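Local coordinates for protein predicted acyltransferase with acyl-CoA N-acyltransferase domain (Escherichia coli, PDB 4RS2) that binds coenzyme A and probably transfers acyl groups as a GNAT-family N-acetyltransferase, and when overexpressed suppresses small-RNA-mediated silencing, at residues Y72-P77 / M90-V95; H48-D53 / H177-R182; V78-E83 / N168-L173. All coordinates share one frame; numbering follows the deposited sequence.

Interaction 1: Y72-P77 / M90-V95. With COA (coenzyme A), chain C.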
loop_
_atom_site.group_PDB
_atom_site.type_symbol
_atom_site.label_atom_id
_atom_site.label_comp_id
_atom_site.label_asym_id
_atom_site.label_seq_id
_atom_site.Cartn_x
_atom_site.Cartn_y
_atom_site.Cartn_z
ATOM N N TYR A 72 6.759 0.992 5.988
ATOM C CA TYR A 72 5.997 1.947 5.238
ATOM C C TYR A 72 4.952 1.320 4.384
ATOM O O TYR A 72 5.181 0.237 3.814
ATOM C CB TYR A 72 6.929 2.734 4.321
ATOM C CG TYR A 72 6.272 3.912 3.590
ATOM C CD1 TYR A 72 5.799 5.007 4.260
ATOM C CD2 TYR A 72 6.175 3.923 2.219
ATOM C CE1 TYR A 72 5.230 6.075 3.586
ATOM C CE2 TYR A 72 5.645 5.005 1.547
ATOM C CZ TYR A 72 5.157 6.066 2.223
ATOM O OH TYR A 72 4.606 7.145 1.509
ATOM N N VAL A 73 3.814 1.998 4.271
ATOM C CA VAL A 73 2.788 1.620 3.276
ATOM C C VAL A 73 2.158 2.888 2.749
ATOM O O VAL A 73 2.014 3.871 3.495
ATOM C CB VAL A 73 1.713 0.652 3.795
ATOM C CG1 VAL A 73 0.878 1.297 4.911
ATOM C CG2 VAL A 73 0.849 0.140 2.628
ATOM N N ALA A 74 1.887 2.907 1.436
ATOM C CA ALA A 74 1.289 4.062 0.803
ATOM C C ALA A 74 0.101 3.674 -0.080
ATOM O O ALA A 74 -0.072 2.528 -0.529
ATOM C CB ALA A 74 2.310 4.816 -0.030
ATOM N N PHE A 75 -0.728 4.682 -0.309
ATOM C CA PHE A 75 -1.947 4.551 -1.076
ATOM C C PHE A 75 -2.045 5.750 -1.992
ATOM O O PHE A 75 -1.676 6.862 -1.593
ATOM C CB PHE A 75 -3.159 4.545 -0.135
ATOM C CG PHE A 75 -3.132 3.427 0.870
ATOM C CD1 PHE A 75 -3.681 2.184 0.576
ATOM C CD2 PHE A 75 -2.562 3.629 2.118
ATOM C CE1 PHE A 75 -3.677 1.183 1.513
ATOM C CE2 PHE A 75 -2.537 2.590 3.046
ATOM C CZ PHE A 75 -3.077 1.367 2.720
ATOM N N SER A 76 -2.577 5.531 -3.190
ATOM C CA SER A 76 -2.750 6.602 -4.174
ATOM C C SER A 76 -4.086 6.394 -4.870
ATOM O O SER A 76 -4.598 5.271 -4.839
ATOM C CB SER A 76 -1.583 6.583 -5.159
ATOM O OG SER A 76 -1.446 5.330 -5.745
ATOM N N PRO A 77 -4.651 7.437 -5.487
ATOM C CA PRO A 77 -5.994 7.276 -6.054
ATOM C C PRO A 77 -6.019 6.421 -7.292
ATOM O O PRO A 77 -5.083 6.452 -8.088
ATOM C CB PRO A 77 -6.416 8.699 -6.415
ATOM C CG PRO A 77 -5.127 9.420 -6.591
ATOM C CD PRO A 77 -4.083 8.762 -5.751
ATOM N N MET A 90 -2.849 0.342 -3.193
ATOM C CA MET A 90 -1.830 0.230 -2.161
ATOM C C MET A 90 -0.489 -0.163 -2.763
ATOM O O MET A 90 -0.404 -1.162 -3.459
ATOM C CB MET A 90 -2.274 -0.828 -1.144
ATOM C CG MET A 90 -1.360 -0.978 0.037
ATOM S SD MET A 90 -2.074 -2.062 1.288
ATOM C CE MET A 90 -1.771 -3.649 0.561
ATOM N N ALA A 91 0.541 0.641 -2.516
ATOM C CA ALA A 91 1.892 0.406 -2.999
ATOM C C ALA A 91 2.723 1.613 -2.684
ATOM O O ALA A 91 2.236 2.736 -2.795
ATOM C CB ALA A 91 1.922 0.194 -4.521
ATOM N N PRO A 92 3.958 1.425 -2.240
ATOM C CA PRO A 92 4.591 0.159 -1.899
ATOM C C PRO A 92 4.301 -0.227 -0.465
ATOM O O PRO A 92 3.590 0.488 0.248
ATOM C CB PRO A 92 6.085 0.470 -2.020
ATOM C CG PRO A 92 6.205 1.896 -1.701
ATOM C CD PRO A 92 4.890 2.557 -2.032
ATOM N N LEU A 93 4.806 -1.405 -0.085
ATOM C CA LEU A 93 4.714 -1.949 1.251
ATOM C C LEU A 93 6.072 -2.498 1.578
ATOM O O LEU A 93 6.587 -3.370 0.871
ATOM C CB LEU A 93 3.673 -3.069 1.325
ATOM C CG LEU A 93 3.613 -3.832 2.651
ATOM C CD1 LEU A 93 3.202 -2.887 3.755
ATOM C CD2 LEU A 93 2.648 -5.020 2.555
ATOM N N ALA A 94 6.673 -2.005 2.651
ATOM C CA ALA A 94 8.012 -2.419 3.006
ATOM C C ALA A 94 8.260 -2.430 4.491
ATOM O O ALA A 94 7.802 -1.551 5.203
ATOM C CB ALA A 94 9.027 -1.521 2.332
ATOM N N VAL A 95 8.985 -3.453 4.923
ATOM C CA VAL A 95 9.468 -3.507 6.295
ATOM C C VAL A 95 10.975 -3.754 6.253
ATOM O O VAL A 95 11.462 -4.613 5.493
ATOM C CB VAL A 95 8.735 -4.594 7.092
ATOM C CG1 VAL A 95 9.388 -4.807 8.445
ATOM C CG2 VAL A 95 7.257 -4.256 7.216
HETATM N N1A COA C . 5.237 -14.246 0.781
HETATM C C2A COA C . 4.134 -14.686 1.433
HETATM N N3A COA C . 3.841 -14.323 2.695
HETATM C C4A COA C . 4.657 -13.452 3.350
HETATM C C5A COA C . 5.859 -12.938 2.711
HETATM C C6A COA C . 6.116 -13.383 1.341
HETATM N N6A COA C . 7.214 -12.911 0.707
HETATM N N7A COA C . 6.468 -12.129 3.591
HETATM C C8A COA C . 5.711 -12.124 4.709
HETATM N N9A COA C . 4.668 -12.931 4.577
HETATM C C1B COA C . 3.607 -13.157 5.561
HETATM C C2B COA C . 4.075 -13.516 6.959
HETATM O O2B COA C . 4.481 -14.888 7.059
HETATM C C3B COA C . 2.851 -13.173 7.761
HETATM O O3B COA C . 1.866 -14.203 7.607
HETATM P P3B COA C . 0.570 -14.315 8.573
HETATM O O7A COA C . 0.468 -13.037 9.381
HETATM O O8A COA C . -0.588 -14.599 7.700
HETATM O O9A COA C . 0.888 -15.496 9.424
HETATM C C4B COA C . 2.330 -11.920 7.059
HETATM O O4B COA C . 2.923 -11.910 5.751
HETATM C C5B COA C . 2.680 -10.640 7.789
HETATM O O5B COA C . 4.077 -10.630 8.099
HETATM P P1A COA C . 4.836 -9.382 8.770
HETATM O O1A COA C . 5.800 -9.870 9.810
HETATM O O2A COA C . 3.790 -8.352 9.078
HETATM O O3A COA C . 5.694 -8.807 7.523
HETATM P P2A COA C . 7.251 -8.987 7.183
HETATM O O4A COA C . 8.115 -8.372 8.204
HETATM O O5A COA C . 7.573 -10.433 6.854
HETATM O O6A COA C . 7.317 -8.060 5.868
HETATM C CBP COA C . 7.373 -7.592 3.493
HETATM C CCP COA C . 6.864 -8.508 4.590
HETATM C CDP COA C . 6.930 -8.103 2.128
HETATM C CEP COA C . 6.757 -6.229 3.752
HETATM C CAP COA C . 8.910 -7.550 3.604
HETATM O OAP COA C . 9.478 -8.866 3.418
HETATM C C9P COA C . 9.578 -6.581 2.660
HETATM O O9P COA C . 9.653 -5.365 2.906
HETATM N N8P COA C . 10.139 -7.130 1.583
HETATM C C7P COA C . 10.902 -6.337 0.636
HETATM C C6P COA C . 9.976 -5.676 -0.362
HETATM C C5P COA C . 9.346 -6.736 -1.232
HETATM O O5P COA C . 8.196 -7.090 -1.054
HETATM N N4P COA C . 10.113 -7.235 -2.193
HETATM C C3P COA C . 9.612 -8.163 -3.189
HETATM C C2P COA C . 9.975 -7.674 -4.592
HETATM S S1P COA C . 8.604 -7.951 -5.745
HETATM O O HOH W 1 -0.100 3.744 -3.976
#
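Tyr72 and Ala94 form an antiparallel hydrogen-bonded pair in the core sheet of the GNAT fold, and a beta bulge interrupts the ladder further along. The two backbone bonds of this pair are matched: Tyr72 N to Ala94 O and Ala94 N to Tyr72 O are both 2.9 Å. Beyond Val73 the register slips by one residue where a cis peptide bond precedes Pro92, whose nitrogen carries no proton to donate. Ala74 nevertheless keeps both backbone polar atoms paired, its N reaching Pro92 O at 3.2 Å and its O accepting from Ala91 N at 2.8 Å. At the bulge, a water accepts from Ser76 OG and donates to Ala91 O. On the face covered by helix 104-118, Met90 CG lies 3.5 Å from Phe75 CE1 and also touches Val73 CG2. Met90 is extended at chi1 (-176°) and chi2, which carries SD alongside the Phe75 ring in an oblique Met-aromatic contact; chi3 turns only CE. Across the sheet, Tyr72 OH is satisfied by Glu22. Past the last paired residue the strand serves the cofactor: Val95 N donates almost straight, at 170°, to coenzyme A O9P, 2.9 Å away.

Interaction 2: H48-D53 / H177-R182; sequences HDLRED and HEHFNR
Asp49 and Asp53, one helical turn apart, grip His179 and Arg182 of the C-terminal loop. His179 NE2 donates to Asp53 OD2 at 2.7 Å, meeting the anti side of the carboxylate; the bond is bent to 141°, with the oxygen tilted somewhat from the ring plane. Asp49 CB lies over the centre of the same imidazole, 3.7 Å from the ring centroid, in a CH-pi contact. Its carboxylate reaches onward to Arg182: NH1 donates to Asp49 OD2 at 2.9 Å in a nearly straight salt bridge (168°), again on the anti side, though well tilted from the carboxylate plane. The oxygen lies close to the guanidinium plane, although the planes of the two groups are 56° apart. A water reinforces the bridge by donating to Asp49 OD2 and accepting from Arg182 NH2.

Second-shell bonds hold these groups in place. Arg182 NE donates to His179 O at 2.8 Å, so the arginine folds back on its own loop, helped by a bend at chi3, and presents NH1 to the helix. His48 ND1 binds Asp49 OD1, leaving OD2 turned to the arginine. His177 CE1 lies over the face of His179 opposite Asp49 CB, toward its rim, while His177 ND1 accepts from His179 N and ties the imidazole pair into the short 3-10 turn. The negative carboxylate of Asp53 may favour protonation of His179.

Below this polar layer, Leu50 sends CD2 to His179 CB and CD1 to Phe180 CE1, both at 4.0 Å, its side chain crossing that of Phe180 at about a right angle. Leu46 of helix 42-53 also touches His179 and Phe180, and Phe180 rests on Ser76 of strand 69-80, so the loop after strand 172-175 packs against both the helix and the central sheet.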
loop_
_atom_site.group_PDB
_atom_site.type_symbol
_atom_site.label_atom_id
_atom_site.label_comp_id
_atom_site.label_asym_id
_atom_site.label_seq_id
_atom_site.Cartn_x
_atom_site.Cartn_y
_atom_site.Cartn_z
ATOM N N HIS A 48 8.476 9.347 -4.178
ATOM C CA HIS A 48 8.910 10.731 -4.311
ATOM C C HIS A 48 8.006 11.492 -5.285
ATOM O O HIS A 48 7.514 12.585 -4.993
ATOM C CB HIS A 48 10.340 10.777 -4.826
ATOM C CG HIS A 48 10.809 12.165 -5.112
ATOM N ND1 HIS A 48 10.681 12.754 -6.352
ATOM C CD2 HIS A 48 11.344 13.106 -4.301
ATOM C CE1 HIS A 48 11.144 13.989 -6.298
ATOM N NE2 HIS A 48 11.539 14.231 -5.064
ATOM N N ASP A 49 7.769 10.909 -6.459
ATOM C CA ASP A 49 6.939 11.592 -7.449
ATOM C C ASP A 49 5.486 11.743 -7.023
ATOM O O ASP A 49 4.894 12.782 -7.271
ATOM C CB ASP A 49 7.039 10.898 -8.799
ATOM C CG ASP A 49 8.418 11.010 -9.428
ATOM O OD1 ASP A 49 9.302 11.723 -8.901
ATOM O OD2 ASP A 49 8.614 10.373 -10.476
ATOM N N LEU A 50 4.885 10.717 -6.425
ATOM C CA LEU A 50 3.505 10.835 -5.970
ATOM C C LEU A 50 3.381 11.919 -4.929
ATOM O O LEU A 50 2.445 12.712 -4.963
ATOM C CB LEU A 50 3.028 9.509 -5.349
ATOM C CG LEU A 50 2.840 8.322 -6.292
ATOM C CD1 LEU A 50 2.616 7.038 -5.526
ATOM C CD2 LEU A 50 1.707 8.564 -7.270
ATOM N N ARG A 51 4.322 11.972 -3.996
ATOM C CA ARG A 51 4.232 12.962 -2.958
ATOM C C ARG A 51 4.398 14.369 -3.508
ATOM O O ARG A 51 3.649 15.289 -3.143
ATOM C CB ARG A 51 5.301 12.725 -1.891
ATOM C CG ARG A 51 5.210 13.714 -0.732
ATOM C CD ARG A 51 6.275 13.484 0.333
ATOM N NE ARG A 51 6.258 12.160 0.943
ATOM C CZ ARG A 51 7.187 11.228 0.737
ATOM N NH1 ARG A 51 8.209 11.481 -0.081
ATOM N NH2 ARG A 51 7.090 10.051 1.358
ATOM N N GLU A 52 5.390 14.530 -4.369
ATOM C CA GLU A 52 5.697 15.839 -4.908
ATOM C C GLU A 52 4.521 16.399 -5.688
ATOM O O GLU A 52 4.241 17.611 -5.630
ATOM C CB GLU A 52 6.934 15.769 -5.791
ATOM C CG GLU A 52 7.397 17.135 -6.290
ATOM C CD GLU A 52 8.427 17.030 -7.393
ATOM O OE1 GLU A 52 9.306 16.146 -7.316
ATOM O OE2 GLU A 52 8.359 17.839 -8.343
ATOM N N ASP A 53 3.811 15.534 -6.404
ATOM C CA ASP A 53 2.721 15.983 -7.269
ATOM C C ASP A 53 1.307 15.918 -6.642
ATOM O O ASP A 53 0.317 16.248 -7.297
ATOM C CB ASP A 53 2.807 15.217 -8.574
ATOM C CG ASP A 53 4.086 15.547 -9.353
ATOM O OD1 ASP A 53 4.423 16.739 -9.468
ATOM O OD2 ASP A 53 4.751 14.633 -9.873
ATOM N N HIS A 177 -2.394 6.247 -11.136
ATOM C CA HIS A 177 -1.811 7.465 -11.641
ATOM C C HIS A 177 -0.666 7.112 -12.597
ATOM O O HIS A 177 -0.025 6.049 -12.476
ATOM C CB HIS A 177 -1.268 8.237 -10.483
ATOM C CG HIS A 177 -0.797 9.586 -10.860
ATOM N ND1 HIS A 177 0.513 9.848 -11.182
ATOM C CD2 HIS A 177 -1.473 10.748 -11.037
ATOM C CE1 HIS A 177 0.637 11.124 -11.492
ATOM N NE2 HIS A 177 -0.555 11.687 -11.419
ATOM N N GLU A 178 -0.396 7.979 -13.552
ATOM C CA GLU A 178 0.647 7.687 -14.538
ATOM C C GLU A 178 2.033 7.488 -13.951
ATOM O O GLU A 178 2.877 6.889 -14.603
ATOM C CB GLU A 178 0.660 8.769 -15.598
ATOM C CG GLU A 178 1.028 10.132 -15.079
ATOM C CD GLU A 178 0.875 11.191 -16.127
ATOM O OE1 GLU A 178 1.721 11.225 -17.036
ATOM O OE2 GLU A 178 -0.080 11.982 -16.022
ATOM N N HIS A 179 2.287 7.957 -12.726
ATOM C CA HIS A 179 3.592 7.744 -12.106
ATOM C C HIS A 179 3.891 6.268 -11.919
ATOM O O HIS A 179 5.050 5.878 -11.752
ATOM C CB HIS A 179 3.730 8.449 -10.745
ATOM C CG HIS A 179 3.877 9.928 -10.838
ATOM N ND1 HIS A 179 4.479 10.557 -11.910
ATOM C CD2 HIS A 179 3.605 10.904 -9.943
ATOM C CE1 HIS A 179 4.499 11.855 -11.696
ATOM N NE2 HIS A 179 3.970 12.094 -10.516
ATOM N N PHE A 180 2.863 5.434 -12.001
ATOM C CA PHE A 180 3.060 3.963 -11.902
ATOM C C PHE A 180 3.566 3.303 -13.182
ATOM O O PHE A 180 3.883 2.101 -13.175
ATOM C CB PHE A 180 1.773 3.280 -11.440
ATOM C CG PHE A 180 1.539 3.365 -9.953
ATOM C CD1 PHE A 180 0.983 4.498 -9.398
ATOM C CD2 PHE A 180 1.894 2.321 -9.116
ATOM C CE1 PHE A 180 0.772 4.589 -8.062
ATOM C CE2 PHE A 180 1.694 2.411 -7.763
ATOM C CZ PHE A 180 1.117 3.550 -7.233
ATOM N N ASN A 181 3.611 4.057 -14.279
ATOM C CA ASN A 181 4.029 3.506 -15.569
ATOM C C ASN A 181 5.532 3.565 -15.735
ATOM O O ASN A 181 6.040 4.020 -16.756
ATOM C CB ASN A 181 3.335 4.272 -16.685
ATOM C CG ASN A 181 1.817 4.137 -16.611
ATOM O OD1 ASN A 181 1.300 3.174 -16.035
ATOM N ND2 ASN A 181 1.103 5.112 -17.132
ATOM N N ARG A 182 6.232 3.136 -14.707
ATOM C CA ARG A 182 7.679 3.075 -14.704
ATOM C C ARG A 182 8.002 1.595 -14.572
ATOM O O ARG A 182 7.187 0.818 -14.078
ATOM C CB ARG A 182 8.278 3.865 -13.530
ATOM C CG ARG A 182 7.902 3.352 -12.168
ATOM C CD ARG A 182 8.451 4.275 -11.119
ATOM N NE ARG A 182 7.710 5.537 -11.141
ATOM C CZ ARG A 182 8.231 6.760 -11.049
ATOM N NH1 ARG A 182 7.410 7.797 -11.043
ATOM N NH2 ARG A 182 9.548 6.974 -10.998
HETATM O O HOH W 2 11.134 9.691 -11.338
#

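Interaction 3: V78-E83 / N168-L173; sequences VDVQGE and NGVTGL
Gln81 and Leu173 meet where strand 69-80 ends in a type I' beta turn, Val80 to Glu83, and strand 172-175 begins. Gln81 N donates to Leu173 O at 2.8 Å and 175°, while Val80 CA adds a CA-H...O contact to the same oxygen. A water donates a further bond to Leu173 O and accepts one from Gly82 N, joining the turn to the neighbouring strand. Gly172 adopts a positive phi of 109° as the chain enters its strand, its CA 4.0 Å from Gln81 OE1.

Among the side chains, Val80 CG1 lies 3.7 Å from Val170 CG1, the two valines crossing at about a right angle, and also packs against Thr171 O. Both valines touch Leu85 and Trp87, which extend this apolar patch over the adjoining hairpin. Gln81 bends at chi2 (142°) and carries its amide over the Thr171-Gly172 backbone, NE2 lying near Thr171 O at an angle too poor for a hydrogen bond. Gln81 OE1 accepts from two waters: one, 2.6 Å from OE1, accepts in turn from Leu173 N, and the other also bonds Thr171 OG1. With one direct hydrogen bond and three bridging waters, this surface contact joins turn and strand largely through solvent, alongside a small valine pair.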
loop_
_atom_site.group_PDB
_atom_site.type_symbol
_atom_site.label_atom_id
_atom_site.label_comp_id
_atom_site.label_asym_id
_atom_site.label_seq_id
_atom_site.Cartn_x
_atom_site.Cartn_y
_atom_site.Cartn_z
ATOM N N VAL A 78 -7.088 5.641 -7.452
ATOM C CA VAL A 78 -7.284 4.878 -8.700
ATOM C C VAL A 78 -8.699 5.191 -9.168
ATOM O O VAL A 78 -9.557 5.505 -8.335
ATOM C CB VAL A 78 -7.092 3.353 -8.538
ATOM C CG1 VAL A 78 -5.693 3.064 -8.019
ATOM C CG2 VAL A 78 -8.150 2.725 -7.632
ATOM N N ASP A 79 -8.942 5.185 -10.488
ATOM C CA ASP A 79 -10.285 5.400 -10.997
ATOM C C ASP A 79 -10.736 4.117 -11.636
ATOM O O ASP A 79 -9.918 3.304 -12.032
ATOM C CB ASP A 79 -10.325 6.525 -12.024
ATOM C CG ASP A 79 -9.928 7.853 -11.435
ATOM O OD1 ASP A 79 -10.481 8.258 -10.377
ATOM O OD2 ASP A 79 -9.055 8.500 -12.047
ATOM N N VAL A 80 -12.046 3.923 -11.733
ATOM C CA VAL A 80 -12.561 2.703 -12.332
ATOM C C VAL A 80 -13.392 3.062 -13.516
ATOM O O VAL A 80 -14.375 3.764 -13.389
ATOM C CB VAL A 80 -13.406 1.891 -11.360
ATOM C CG1 VAL A 80 -13.773 0.561 -12.012
ATOM C CG2 VAL A 80 -12.648 1.676 -10.065
ATOM N N GLN A 81 -12.949 2.631 -14.686
ATOM C CA GLN A 81 -13.636 2.950 -15.930
ATOM C C GLN A 81 -13.701 4.486 -16.023
ATOM O O GLN A 81 -14.678 5.092 -16.475
ATOM C CB GLN A 81 -14.995 2.214 -15.977
ATOM C CG GLN A 81 -15.377 1.709 -17.365
ATOM C CD GLN A 81 -16.081 0.348 -17.344
ATOM O OE1 GLN A 81 -15.749 -0.537 -18.131
ATOM N NE2 GLN A 81 -17.034 0.172 -16.438
ATOM N N GLY A 82 -12.631 5.112 -15.554
ATOM C CA GLY A 82 -12.490 6.555 -15.620
ATOM C C GLY A 82 -13.235 7.400 -14.618
ATOM O O GLY A 82 -13.238 8.613 -14.743
ATOM N N GLU A 83 -13.854 6.773 -13.619
ATOM C CA GLU A 83 -14.605 7.512 -12.616
ATOM C C GLU A 83 -14.051 7.331 -11.214
ATOM O O GLU A 83 -13.478 6.277 -10.875
ATOM C CB GLU A 83 -16.080 7.112 -12.654
ATOM C CG GLU A 83 -16.807 7.515 -13.935
ATOM C CD GLU A 83 -16.855 9.021 -14.160
ATOM O OE1 GLU A 83 -16.286 9.783 -13.351
ATOM O OE2 GLU A 83 -17.467 9.450 -15.157
ATOM N N ASN A 168 -19.959 -4.437 -5.766
ATOM C CA ASN A 168 -21.132 -4.843 -6.558
ATOM C C ASN A 168 -21.473 -3.838 -7.630
ATOM O O ASN A 168 -21.706 -2.668 -7.337
ATOM C CB ASN A 168 -22.326 -5.136 -5.650
ATOM C CG ASN A 168 -22.057 -6.302 -4.702
ATOM O OD1 ASN A 168 -21.305 -7.215 -5.038
ATOM N ND2 ASN A 168 -22.674 -6.284 -3.529
ATOM N N GLY A 169 -21.452 -4.300 -8.872
ATOM C CA GLY A 169 -21.739 -3.464 -10.015
ATOM C C GLY A 169 -20.579 -2.603 -10.486
ATOM O O GLY A 169 -20.760 -1.730 -11.338
ATOM N N VAL A 170 -19.392 -2.808 -9.915
ATOM C CA VAL A 170 -18.223 -2.020 -10.277
ATOM C C VAL A 170 -17.266 -2.970 -10.975
ATOM O O VAL A 170 -16.753 -3.888 -10.342
ATOM C CB VAL A 170 -17.520 -1.402 -9.059
ATOM C CG1 VAL A 170 -16.300 -0.625 -9.524
ATOM C CG2 VAL A 170 -18.463 -0.507 -8.236
ATOM N N THR A 171 -17.043 -2.737 -12.269
ATOM C CA THR A 171 -16.206 -3.621 -13.092
ATOM C C THR A 171 -15.377 -2.808 -14.059
ATOM O O THR A 171 -15.636 -1.604 -14.274
ATOM C CB THR A 171 -17.073 -4.591 -13.925
ATOM O OG1 THR A 171 -17.890 -3.834 -14.842
ATOM C CG2 THR A 171 -17.934 -5.425 -13.054
ATOM N N GLY A 172 -14.373 -3.460 -14.638
ATOM C CA GLY A 172 -13.579 -2.863 -15.687
ATOM C C GLY A 172 -12.160 -2.494 -15.319
ATOM O O GLY A 172 -11.576 -3.060 -14.402
ATOM N N LEU A 173 -11.631 -1.514 -16.038
ATOM C CA LEU A 173 -10.263 -1.089 -15.881
ATOM C C LEU A 173 -10.072 -0.132 -14.726
ATOM O O LEU A 173 -10.678 0.959 -14.676
ATOM C CB LEU A 173 -9.755 -0.446 -17.172
ATOM C CG LEU A 173 -8.364 0.174 -17.085
ATOM C CD1 LEU A 173 -7.284 -0.869 -16.860
ATOM C CD2 LEU A 173 -8.125 0.913 -18.378
HETATM O O HOH W 3 -13.143 -0.661 -18.368
HETATM O O HOH W 4 -16.969 -2.952 -17.028
HETATM O O HOH W 5 -10.412 3.821 -15.188
#

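Overall arrangement
From the N terminus, the chain first supplies helix 42-53, whose last turns meet their partner only at 177-182; interaction 2 thus closes a loop of more than 120 residues. Interaction 1 lies entirely within that span as a short closure between strands 69-80 and 87-95. Interaction 3 is also enclosed by interaction 2, but it crosses interaction 1, because 78-83 falls between the two segments of interaction 1 and 168-173 comes after both. Strand 69-80 serves interactions 1 and 3, whose centres are about 21 Å apart. Interactions 1 and 2 touch directly, Ala91 CB lying 3.9 Å from Phe180 CE2, so the C-terminal loop, helix 42-53 and the cofactor-binding sheet are packed together.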